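PDB 4IX6: MsStt7d protein from Micromonas, which probably acts as a protein kinase, its catalytic domain binding adenine nucleotide and metal ions to transfer phosphate to protein substrates. Local coordinates for residues V164-V169 and I187-A192; L10-G15 and I88-K93; A112-N117 and E178-V183. All coordinates share one frame; numbering follows the deposited sequence.

Overall arrangement
Interaction 2 closes first along the chain: it lays the N-terminal L10-G15 along strand 84-90 of the antiparallel sheet of the kinase N-lobe. Strand 106-112, next to it in that sheet, runs on into A112-N117 of interaction 3, the hinge that holds the adenine of ADP. Interactions 3 and 1 then alternate in sequence, because E178-V183 lies between V164-V169 and I187-A192. Their centres are about 19 Å apart and both touch ADP, interaction 3 at the base and interaction 1 through I187 at the ribose and base. The centre of interaction 2 is about 25 Å from that of interaction 1 and 27 Å from that of interaction 3, away from the nucleotide cleft.

Interaction 1: V164-V169 and I187-A192; sequences VVHRDV and IDLGAA. With ADP (adenosine-5'-diphosphate), chain F.
H166 and D168 meet D188, L189, A191 and A192 in a buried contact of side chains and backbone between the catalytic loop and the segment after strand 184-186, beside the nucleotide cleft, with a water instead of direct hydrogen bonds. That water donates to H166 O and to D188 O, both at 2.7 Å, and accepts from A191 N at 2.9 Å, satisfying three polar groups at once. Beside it A192 CA sits 3.3 Å from V165 O, a CA-H...O contact, and A191 CB packs on R167 CB. H166-D168 is the HRD motif, and D188-G190 the DLG form of the kinase DFG motif. The H166 ring comes against the backbone of I187 and D188 because chi1 (177°) turns CG away from the backbone N: CE1 is 3.0 Å from I187 O at the ring edge, and L189 CD2 lies 3.7 Å from ND1. L189 continues onto N70 and V73 of helix 59-76, as expected of a regulatory spine in the DFG-in state. D188 OD1 takes the backbone N of G190 in an Asx turn (3.1 Å), and a type I turn spans L189 to A192. D168 and D188, both magnesium ligands, bring their OD2 atoms to 3.6 Å with the carboxylate planes 69° apart; K170 pairs with D168 OD1. I187 CD1 packs against the ADP ribose, while D249 of helix 247-261 accepts from H166 N and R167 N.

Interaction 2: L10-G15 and I88-K93; sequences LRRTPG and IELGAK
R11 clasps the carboxylate of E89 side-on in a two-pronged salt bridge. NE reaches OE1 of E89 at 3.0 Å and NH2 reaches OE2 at 2.9 Å, both bonds virtually straight. Both oxygens lie in the guanidinium plane, but the two flat groups are turned 53° against each other, so the nitrogens come from above the carboxylate plane. The backbone N of R11 adds a third bond, 2.8 Å to E89 OE1 on its anti lone pair, so this oxygen is gripped twice by one residue. A bend at chi3 (-71°) turns the R11 guanidinium so that its NE/NH2 edge meets the glutamate, whose own chain is extended. In return E89 N donates to R11 O at 2.9 Å. The backbone carbonyl of E89 is held as well: NE and NH2 of R12, each 3.0 Å from E89 O, come from the same face of its plane. R12 can do this because its chain folds at chi2 (-71°), which lays CD beside I88 CG2. Further out L10 takes over with apolar contact, its CD2 3.9 Å from E89 CG and resting near the peptide between L90 and G91. The N-terminal arm is thus strapped to the outer side of strand 84-90, the edge strand of the N-lobe sheet. T13 OG1 bonds to the backbone N of C87, one residue further back along that strand. Strand 106-112 flanks the inner side through the backbone of I88 and L90, and R11 NH1 forms a salt bridge with E64 of helix 59-76.

Interaction 3: A112-N117 and E178-V183; sequences ANEGEN and EKDGGV. With ADP (adenosine-5'-diphosphate), chain F.
The carbonyl of E114 faces E178 and K179 through a water, which donates to E114 O at 2.6 Å and accepts from K179 N at 2.8 Å. A second water repeats the bridge one residue earlier in the hinge, donating to N113 O and accepting from K179 NZ. No direct hydrogen bond joins the two segments, and they touch lightly. E178 lays its carboxylate alongside the hinge, OE2 4.1 Å from G115 CA; chi1 of 57° puts its CG between the backbone N and the carbonyl carbon, and the extended chain beyond carries the acid to the glycine. The side chain of E114 bends at chi2 (-75°) and brings OE1 to 4.3 Å from D180 OD2. K185 forms salt bridges with both of these oxygens, while R83 N bonds to E114 OE2. This is the kinase hinge: A112 O accepts from ADP N6, and E114 N donates to ADP N1, each at 3.0 Å. N113 shapes the turn that follows, since its OD1 takes G115 N at 3.0 Å in the carbonyl plane, an Asx turn, and its ND2 reaches E116 OE2; the other oxygen of E116 pairs with R38. The partner segment belongs to the loop between strands 174-176 and 184-186, with a type I' turn at D180-V183. Two waters join the hinge backbone to K179, while K185 bridges E114 and D180 and probably offsets their repulsion.

Interaction 1: V164-V169 and I187-A192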
loop_
_atom_site.group_PDB
_atom_site.type_symbol
_atom_site.label_atom_id
_atom_site.label_comp_id
_atom_site.label_asym_id
_atom_site.label_seq_id
_atom_site.Cartn_x
_atom_site.Cartn_y
_atom_site.Cartn_z
ATOM N N VAL B 164 -20.127 -10.575 7.360
ATOM C CA VAL B 164 -18.779 -10.064 7.131
ATOM C C VAL B 164 -17.835 -11.155 6.620
ATOM O O VAL B 164 -17.768 -12.244 7.193
ATOM C CB VAL B 164 -18.203 -9.470 8.428
ATOM C CG1 VAL B 164 -16.772 -8.998 8.235
ATOM C CG2 VAL B 164 -19.100 -8.319 8.923
ATOM N N VAL B 165 -17.146 -10.870 5.519
ATOM C CA VAL B 165 -16.052 -11.708 5.047
ATOM C C VAL B 165 -14.762 -10.929 5.262
ATOM O O VAL B 165 -14.633 -9.774 4.824
ATOM C CB VAL B 165 -16.205 -12.063 3.562
ATOM C CG1 VAL B 165 -14.989 -12.859 3.060
ATOM C CG2 VAL B 165 -17.484 -12.841 3.348
ATOM N N HIS B 166 -13.820 -11.545 5.962
ATOM C CA HIS B 166 -12.634 -10.831 6.404
ATOM C C HIS B 166 -11.711 -10.477 5.224
ATOM O O HIS B 166 -11.228 -9.337 5.127
ATOM C CB HIS B 166 -11.930 -11.635 7.513
ATOM C CG HIS B 166 -10.656 -11.014 7.984
ATOM N ND1 HIS B 166 -10.525 -10.415 9.219
ATOM C CD2 HIS B 166 -9.456 -10.882 7.369
ATOM C CE1 HIS B 166 -9.298 -9.937 9.345
ATOM N NE2 HIS B 166 -8.631 -10.204 8.234
ATOM N N ARG B 167 -11.491 -11.452 4.337
ATOM C CA ARG B 167 -10.730 -11.256 3.096
ATOM C C ARG B 167 -9.221 -11.072 3.268
ATOM O O ARG B 167 -8.481 -10.883 2.283
ATOM C CB ARG B 167 -11.275 -10.079 2.277
ATOM C CG ARG B 167 -10.737 -10.048 0.872
ATOM C CD ARG B 167 -11.811 -10.393 -0.120
ATOM N NE ARG B 167 -12.417 -9.197 -0.696
ATOM C CZ ARG B 167 -11.997 -8.622 -1.821
ATOM N NH1 ARG B 167 -10.975 -9.135 -2.496
ATOM N NH2 ARG B 167 -12.601 -7.537 -2.274
ATOM N N ASP B 168 -8.745 -11.103 4.509
ATOM C CA ASP B 168 -7.303 -11.046 4.732
ATOM C C ASP B 168 -6.863 -11.952 5.872
ATOM O O ASP B 168 -6.033 -11.583 6.714
ATOM C CB ASP B 168 -6.834 -9.609 4.949
ATOM C CG ASP B 168 -5.360 -9.422 4.632
ATOM O OD1 ASP B 168 -4.706 -10.365 4.129
ATOM O OD2 ASP B 168 -4.844 -8.319 4.873
ATOM N N VAL B 169 -7.422 -13.157 5.886
ATOM C CA VAL B 169 -7.085 -14.123 6.914
ATOM C C VAL B 169 -5.701 -14.684 6.624
ATOM O O VAL B 169 -5.435 -15.114 5.512
ATOM C CB VAL B 169 -8.108 -15.267 6.960
ATOM C CG1 VAL B 169 -7.595 -16.416 7.831
ATOM C CG2 VAL B 169 -9.458 -14.730 7.470
ATOM N N ILE B 187 -7.102 -9.400 13.407
ATOM C CA ILE B 187 -6.944 -7.965 13.213
ATOM C C ILE B 187 -7.132 -7.622 11.735
ATOM O O ILE B 187 -7.172 -8.518 10.879
ATOM C CB ILE B 187 -5.565 -7.448 13.694
ATOM C CG1 ILE B 187 -4.436 -8.234 13.024
ATOM C CG2 ILE B 187 -5.443 -7.570 15.216
ATOM C CD1 ILE B 187 -3.060 -7.552 13.114
ATOM N N ASP B 188 -7.255 -6.327 11.452
ATOM C CA ASP B 188 -7.178 -5.788 10.088
ATOM C C ASP B 188 -8.384 -6.146 9.220
ATOM O O ASP B 188 -8.331 -7.042 8.363
ATOM C CB ASP B 188 -5.858 -6.195 9.426
ATOM C CG ASP B 188 -5.619 -5.487 8.113
ATOM O OD1 ASP B 188 -6.391 -4.559 7.774
ATOM O OD2 ASP B 188 -4.635 -5.854 7.431
ATOM N N LEU B 189 -9.475 -5.433 9.460
ATOM C CA LEU B 189 -10.672 -5.517 8.633
ATOM C C LEU B 189 -10.612 -4.546 7.451
ATOM O O LEU B 189 -11.626 -4.223 6.849
ATOM C CB LEU B 189 -11.903 -5.238 9.507
ATOM C CG LEU B 189 -12.163 -6.301 10.585
ATOM C CD1 LEU B 189 -13.027 -5.734 11.715
ATOM C CD2 LEU B 189 -12.794 -7.539 9.959
ATOM N N GLY B 190 -9.407 -4.107 7.103
ATOM C CA GLY B 190 -9.228 -3.153 6.021
ATOM C C GLY B 190 -9.663 -3.638 4.649
ATOM O O GLY B 190 -9.957 -2.830 3.767
ATOM N N ALA B 191 -9.703 -4.955 4.458
ATOM C CA ALA B 191 -10.115 -5.534 3.186
ATOM C C ALA B 191 -11.506 -6.151 3.299
ATOM O O ALA B 191 -12.057 -6.670 2.323
ATOM C CB ALA B 191 -9.098 -6.590 2.734
ATOM N N ALA B 192 -12.079 -6.087 4.498
ATOM C CA ALA B 192 -13.311 -6.804 4.768
ATOM C C ALA B 192 -14.507 -6.251 4.017
ATOM O O ALA B 192 -14.585 -5.059 3.708
ATOM C CB ALA B 192 -13.589 -6.845 6.259
HETATM P PB ADP F . 2.364 -7.037 8.501
HETATM O O1B ADP F . 2.474 -7.636 9.887
HETATM O O2B ADP F . 3.548 -6.174 8.126
HETATM O O3B ADP F . 1.959 -8.030 7.435
HETATM P PA ADP F . 1.183 -4.414 8.584
HETATM O O1A ADP F . -0.192 -3.883 8.242
HETATM O O2A ADP F . 2.365 -4.023 7.721
HETATM O O3A ADP F . 1.091 -6.032 8.568
HETATM O "O5'" ADP F . 1.501 -4.006 10.124
HETATM C "C5'" ADP F . 0.474 -3.736 11.094
HETATM C "C4'" ADP F . 0.992 -4.121 12.481
HETATM O "O4'" ADP F . 0.183 -3.594 13.547
HETATM C "C3'" ADP F . 1.023 -5.634 12.637
HETATM O "O3'" ADP F . 2.335 -6.056 13.011
HETATM C "C2'" ADP F . 0.090 -5.931 13.783
HETATM O "O2'" ADP F . 0.616 -6.972 14.613
HETATM C "C1'" ADP F . -0.022 -4.611 14.528
HETATM N N9 ADP F . -1.388 -4.466 15.043
HETATM C C8 ADP F . -2.467 -4.097 14.331
HETATM N N7 ADP F . -3.570 -4.082 15.113
HETATM C C5 ADP F . -3.195 -4.457 16.350
HETATM C C6 ADP F . -3.864 -4.633 17.651
HETATM N N6 ADP F . -5.196 -4.403 17.777
HETATM N N1 ADP F . -3.103 -5.043 18.690
HETATM C C2 ADP F . -1.780 -5.260 18.587
HETATM N N3 ADP F . -1.101 -5.117 17.424
HETATM C C4 ADP F . -1.755 -4.718 16.304
HETATM O O HOH W 1 -9.555 -7.350 6.011
#

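Interaction 2: L10-G15 and I88-K93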
loop_
_atom_site.group_PDB
_atom_site.type_symbol
_atom_site.label_atom_id
_atom_site.label_comp_id
_atom_site.label_asym_id
_atom_site.label_seq_id
_atom_site.Cartn_x
_atom_site.Cartn_y
_atom_site.Cartn_z
ATOM N N LEU B 10 -16.231 17.494 12.847
ATOM C CA LEU B 10 -15.265 16.439 13.123
ATOM C C LEU B 10 -15.970 15.257 13.747
ATOM O O LEU B 10 -16.836 15.419 14.608
ATOM C CB LEU B 10 -14.190 16.949 14.080
ATOM C CG LEU B 10 -13.315 18.054 13.484
ATOM C CD1 LEU B 10 -12.439 18.677 14.562
ATOM C CD2 LEU B 10 -12.473 17.499 12.340
ATOM N N ARG B 11 -15.594 14.055 13.318
ATOM C CA ARG B 11 -16.170 12.840 13.877
ATOM C C ARG B 11 -15.439 12.457 15.158
ATOM O O ARG B 11 -14.208 12.534 15.228
ATOM C CB ARG B 11 -16.099 11.712 12.848
ATOM C CG ARG B 11 -17.101 11.864 11.712
ATOM C CD ARG B 11 -16.769 10.998 10.509
ATOM N NE ARG B 11 -15.591 11.486 9.796
ATOM C CZ ARG B 11 -15.125 10.962 8.668
ATOM N NH1 ARG B 11 -15.741 9.927 8.112
ATOM N NH2 ARG B 11 -14.052 11.481 8.084
ATOM N N ARG B 12 -16.199 12.043 16.172
ATOM C CA ARG B 12 -15.630 11.704 17.471
ATOM C C ARG B 12 -16.400 10.565 18.133
ATOM O O ARG B 12 -17.563 10.326 17.821
ATOM C CB ARG B 12 -15.660 12.920 18.400
ATOM C CG ARG B 12 -14.812 14.087 17.940
ATOM C CD ARG B 12 -13.343 13.734 18.097
ATOM N NE ARG B 12 -12.447 14.708 17.474
ATOM C CZ ARG B 12 -11.977 15.797 18.079
ATOM N NH1 ARG B 12 -12.341 16.071 19.327
ATOM N NH2 ARG B 12 -11.139 16.609 17.429
ATOM N N THR B 13 -15.734 9.887 19.056
ATOM C CA THR B 13 -16.335 8.843 19.869
ATOM C C THR B 13 -16.433 9.366 21.296
ATOM O O THR B 13 -15.444 9.837 21.850
ATOM C CB THR B 13 -15.441 7.589 19.856
ATOM O OG1 THR B 13 -15.502 6.985 18.559
ATOM C CG2 THR B 13 -15.895 6.573 20.906
ATOM N N PRO B 14 -17.634 9.302 21.897
ATOM C CA PRO B 14 -17.822 9.747 23.283
ATOM C C PRO B 14 -16.796 9.116 24.216
ATOM O O PRO B 14 -16.640 7.894 24.199
ATOM C CB PRO B 14 -19.223 9.235 23.617
ATOM C CG PRO B 14 -19.941 9.247 22.299
ATOM C CD PRO B 14 -18.900 8.899 21.258
ATOM N N GLY B 15 -16.096 9.931 24.998
ATOM C CA GLY B 15 -15.140 9.405 25.956
ATOM C C GLY B 15 -13.725 9.278 25.432
ATOM O O GLY B 15 -12.812 8.892 26.166
ATOM N N ILE B 88 -11.238 8.989 16.024
ATOM C CA ILE B 88 -10.934 10.346 16.452
ATOM C C ILE B 88 -10.570 11.117 15.195
ATOM O O ILE B 88 -9.630 10.759 14.502
ATOM C CB ILE B 88 -9.731 10.414 17.422
ATOM C CG1 ILE B 88 -9.731 9.234 18.397
ATOM C CG2 ILE B 88 -9.699 11.785 18.135
ATOM C CD1 ILE B 88 -8.874 8.067 17.930
ATOM N N GLU B 89 -11.308 12.161 14.870
ATOM C CA GLU B 89 -10.967 12.981 13.713
ATOM C C GLU B 89 -10.396 14.333 14.133
ATOM O O GLU B 89 -11.001 15.031 14.911
ATOM C CB GLU B 89 -12.175 13.179 12.801
ATOM C CG GLU B 89 -11.810 13.744 11.429
ATOM C CD GLU B 89 -12.978 13.795 10.477
ATOM O OE1 GLU B 89 -14.127 13.846 10.913
ATOM O OE2 GLU B 89 -12.736 13.779 9.273
ATOM N N LEU B 90 -9.237 14.689 13.594
ATOM C CA LEU B 90 -8.610 15.962 13.923
ATOM C C LEU B 90 -8.656 16.921 12.755
ATOM O O LEU B 90 -8.610 16.521 11.629
ATOM C CB LEU B 90 -7.175 15.755 14.343
ATOM C CG LEU B 90 -7.207 15.347 15.795
ATOM C CD1 LEU B 90 -7.244 13.855 16.015
ATOM C CD2 LEU B 90 -6.278 16.096 16.704
ATOM N N GLY B 91 -8.751 18.203 13.060
ATOM C CA GLY B 91 -8.705 19.220 12.039
ATOM C C GLY B 91 -7.293 19.718 11.818
ATOM O O GLY B 91 -6.340 19.212 12.361
ATOM N N ALA B 92 -7.171 20.749 10.997
ATOM C CA ALA B 92 -5.852 21.299 10.665
ATOM C C ALA B 92 -5.153 21.998 11.830
ATOM O O ALA B 92 -4.033 21.637 12.195
ATOM C CB ALA B 92 -5.931 22.213 9.446
ATOM N N LYS B 93 -5.804 22.987 12.438
ATOM C CA LYS B 93 -5.118 23.743 13.483
ATOM C C LYS B 93 -4.920 22.929 14.761
ATOM O O LYS B 93 -3.939 23.114 15.484
ATOM C CB LYS B 93 -5.849 25.053 13.779
ATOM C CG LYS B 93 -5.793 26.053 12.639
ATOM C CD LYS B 93 -6.316 27.417 13.063
ATOM C CE LYS B 93 -5.231 28.259 13.719
ATOM N NZ LYS B 93 -4.282 28.828 12.720
#

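Interaction 3: A112-N117 and E178-V183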
loop_
_atom_site.group_PDB
_atom_site.type_symbol
_atom_site.label_atom_id
_atom_site.label_comp_id
_atom_site.label_asym_id
_atom_site.label_seq_id
_atom_site.Cartn_x
_atom_site.Cartn_y
_atom_site.Cartn_z
ATOM N N ALA B 112 -7.795 -1.630 21.089
ATOM C CA ALA B 112 -6.930 -2.105 22.153
ATOM C C ALA B 112 -5.723 -2.792 21.543
ATOM O O ALA B 112 -5.848 -3.484 20.523
ATOM C CB ALA B 112 -7.670 -3.090 23.033
ATOM N N ASN B 113 -4.562 -2.623 22.163
ATOM C CA ASN B 113 -3.417 -3.438 21.794
ATOM C C ASN B 113 -3.647 -4.843 22.345
ATOM O O ASN B 113 -3.650 -5.036 23.568
ATOM C CB ASN B 113 -2.114 -2.844 22.334
ATOM C CG ASN B 113 -0.893 -3.580 21.820
ATOM O OD1 ASN B 113 -0.910 -4.801 21.678
ATOM N ND2 ASN B 113 0.175 -2.841 21.535
ATOM N N GLU B 114 -3.882 -5.805 21.452
ATOM C CA GLU B 114 -4.246 -7.166 21.886
ATOM C C GLU B 114 -3.048 -8.056 22.204
ATOM O O GLU B 114 -3.211 -9.138 22.759
ATOM C CB GLU B 114 -5.125 -7.868 20.846
ATOM C CG GLU B 114 -6.462 -7.167 20.604
ATOM C CD GLU B 114 -7.464 -7.382 21.726
ATOM O OE1 GLU B 114 -7.225 -8.240 22.611
ATOM O OE2 GLU B 114 -8.509 -6.686 21.707
ATOM N N GLY B 115 -1.851 -7.599 21.863
ATOM C CA GLY B 115 -0.645 -8.363 22.130
ATOM C C GLY B 115 0.491 -7.958 21.211
ATOM O O GLY B 115 0.264 -7.501 20.097
ATOM N N GLU B 116 1.723 -8.138 21.672
ATOM C CA GLU B 116 2.873 -7.684 20.898
ATOM C C GLU B 116 3.262 -8.652 19.776
ATOM O O GLU B 116 4.059 -8.310 18.898
ATOM C CB GLU B 116 4.066 -7.395 21.815
ATOM C CG GLU B 116 4.037 -5.987 22.392
ATOM C CD GLU B 116 4.043 -4.931 21.301
ATOM O OE1 GLU B 116 4.922 -5.004 20.416
ATOM O OE2 GLU B 116 3.165 -4.039 21.316
ATOM N N ASN B 117 2.744 -9.872 19.783
ATOM C CA ASN B 117 3.189 -10.829 18.770
ATOM C C ASN B 117 2.074 -11.486 17.955
ATOM O O ASN B 117 1.078 -11.960 18.501
ATOM C CB ASN B 117 4.123 -11.887 19.374
ATOM C CG ASN B 117 5.486 -11.321 19.744
ATOM O OD1 ASN B 117 6.268 -10.933 18.877
ATOM N ND2 ASN B 117 5.780 -11.288 21.035
ATOM N N GLU B 178 -3.051 -12.079 24.971
ATOM C CA GLU B 178 -2.546 -12.404 26.301
ATOM C C GLU B 178 -3.603 -12.140 27.374
ATOM O O GLU B 178 -3.775 -12.936 28.300
ATOM C CB GLU B 178 -1.267 -11.601 26.588
ATOM C CG GLU B 178 -1.451 -10.090 26.461
ATOM C CD GLU B 178 -0.159 -9.332 26.155
ATOM O OE1 GLU B 178 -0.112 -8.117 26.447
ATOM O OE2 GLU B 178 0.793 -9.935 25.610
ATOM N N LYS B 179 -4.328 -11.037 27.224
ATOM C CA LYS B 179 -5.300 -10.620 28.238
ATOM C C LYS B 179 -6.665 -11.293 28.129
ATOM O O LYS B 179 -7.577 -10.984 28.897
ATOM C CB LYS B 179 -5.472 -9.105 28.209
ATOM C CG LYS B 179 -4.241 -8.361 28.689
ATOM C CD LYS B 179 -4.444 -6.870 28.574
ATOM C CE LYS B 179 -3.121 -6.123 28.628
ATOM N NZ LYS B 179 -3.303 -4.689 28.269
ATOM N N ASP B 180 -6.808 -12.200 27.175
ATOM C CA ASP B 180 -7.992 -13.039 27.093
ATOM C C ASP B 180 -7.582 -14.501 26.943
ATOM O O ASP B 180 -8.090 -15.234 26.089
ATOM C CB ASP B 180 -8.936 -12.573 25.983
ATOM C CG ASP B 180 -9.641 -11.266 26.342
ATOM O OD1 ASP B 180 -10.542 -11.307 27.208
ATOM O OD2 ASP B 180 -9.300 -10.197 25.782
ATOM N N GLY B 181 -6.648 -14.904 27.797
ATOM C CA GLY B 181 -6.294 -16.308 27.945
ATOM C C GLY B 181 -5.511 -16.880 26.779
ATOM O O GLY B 181 -5.355 -18.093 26.675
ATOM N N GLY B 182 -5.018 -16.012 25.903
ATOM C CA GLY B 182 -4.229 -16.464 24.772
ATOM C C GLY B 182 -5.037 -16.800 23.539
ATOM O O GLY B 182 -4.464 -17.180 22.518
ATOM N N VAL B 183 -6.356 -16.638 23.614
ATOM C CA VAL B 183 -7.241 -16.944 22.491
ATOM C C VAL B 183 -6.859 -16.094 21.268
ATOM O O VAL B 183 -6.461 -14.942 21.409
ATOM C CB VAL B 183 -8.729 -16.679 22.864
ATOM C CG1 VAL B 183 -8.990 -15.185 23.045
ATOM C CG2 VAL B 183 -9.672 -17.263 21.827
HETATM P PB ADP F . 2.364 -7.037 8.501
HETATM O O1B ADP F . 2.474 -7.636 9.887
HETATM O O2B ADP F . 3.548 -6.174 8.126
HETATM O O3B ADP F . 1.959 -8.030 7.435
HETATM P PA ADP F . 1.183 -4.414 8.584
HETATM O O1A ADP F . -0.192 -3.883 8.242
HETATM O O2A ADP F . 2.365 -4.023 7.721
HETATM O O3A ADP F . 1.091 -6.032 8.568
HETATM O "O5'" ADP F . 1.501 -4.006 10.124
HETATM C "C5'" ADP F . 0.474 -3.736 11.094
HETATM C "C4'" ADP F . 0.992 -4.121 12.481
HETATM O "O4'" ADP F . 0.183 -3.594 13.547
HETATM C "C3'" ADP F . 1.023 -5.634 12.637
HETATM O "O3'" ADP F . 2.335 -6.056 13.011
HETATM C "C2'" ADP F . 0.090 -5.931 13.783
HETATM O "O2'" ADP F . 0.616 -6.972 14.613
HETATM C "C1'" ADP F . -0.022 -4.611 14.528
HETATM N N9 ADP F . -1.388 -4.466 15.043
HETATM C C8 ADP F . -2.467 -4.097 14.331
HETATM N N7 ADP F . -3.570 -4.082 15.113
HETATM C C5 ADP F . -3.195 -4.457 16.350
HETATM C C6 ADP F . -3.864 -4.633 17.651
HETATM N N6 ADP F . -5.196 -4.403 17.777
HETATM N N1 ADP F . -3.103 -5.043 18.690
HETATM C C2 ADP F . -1.780 -5.260 18.587
HETATM N N3 ADP F . -1.101 -5.117 17.424
HETATM C C4 ADP F . -1.755 -4.718 16.304
HETATM O O HOH W 2 -5.212 -4.324 25.812
HETATM O O HOH W 3 -4.337 -9.251 25.080
#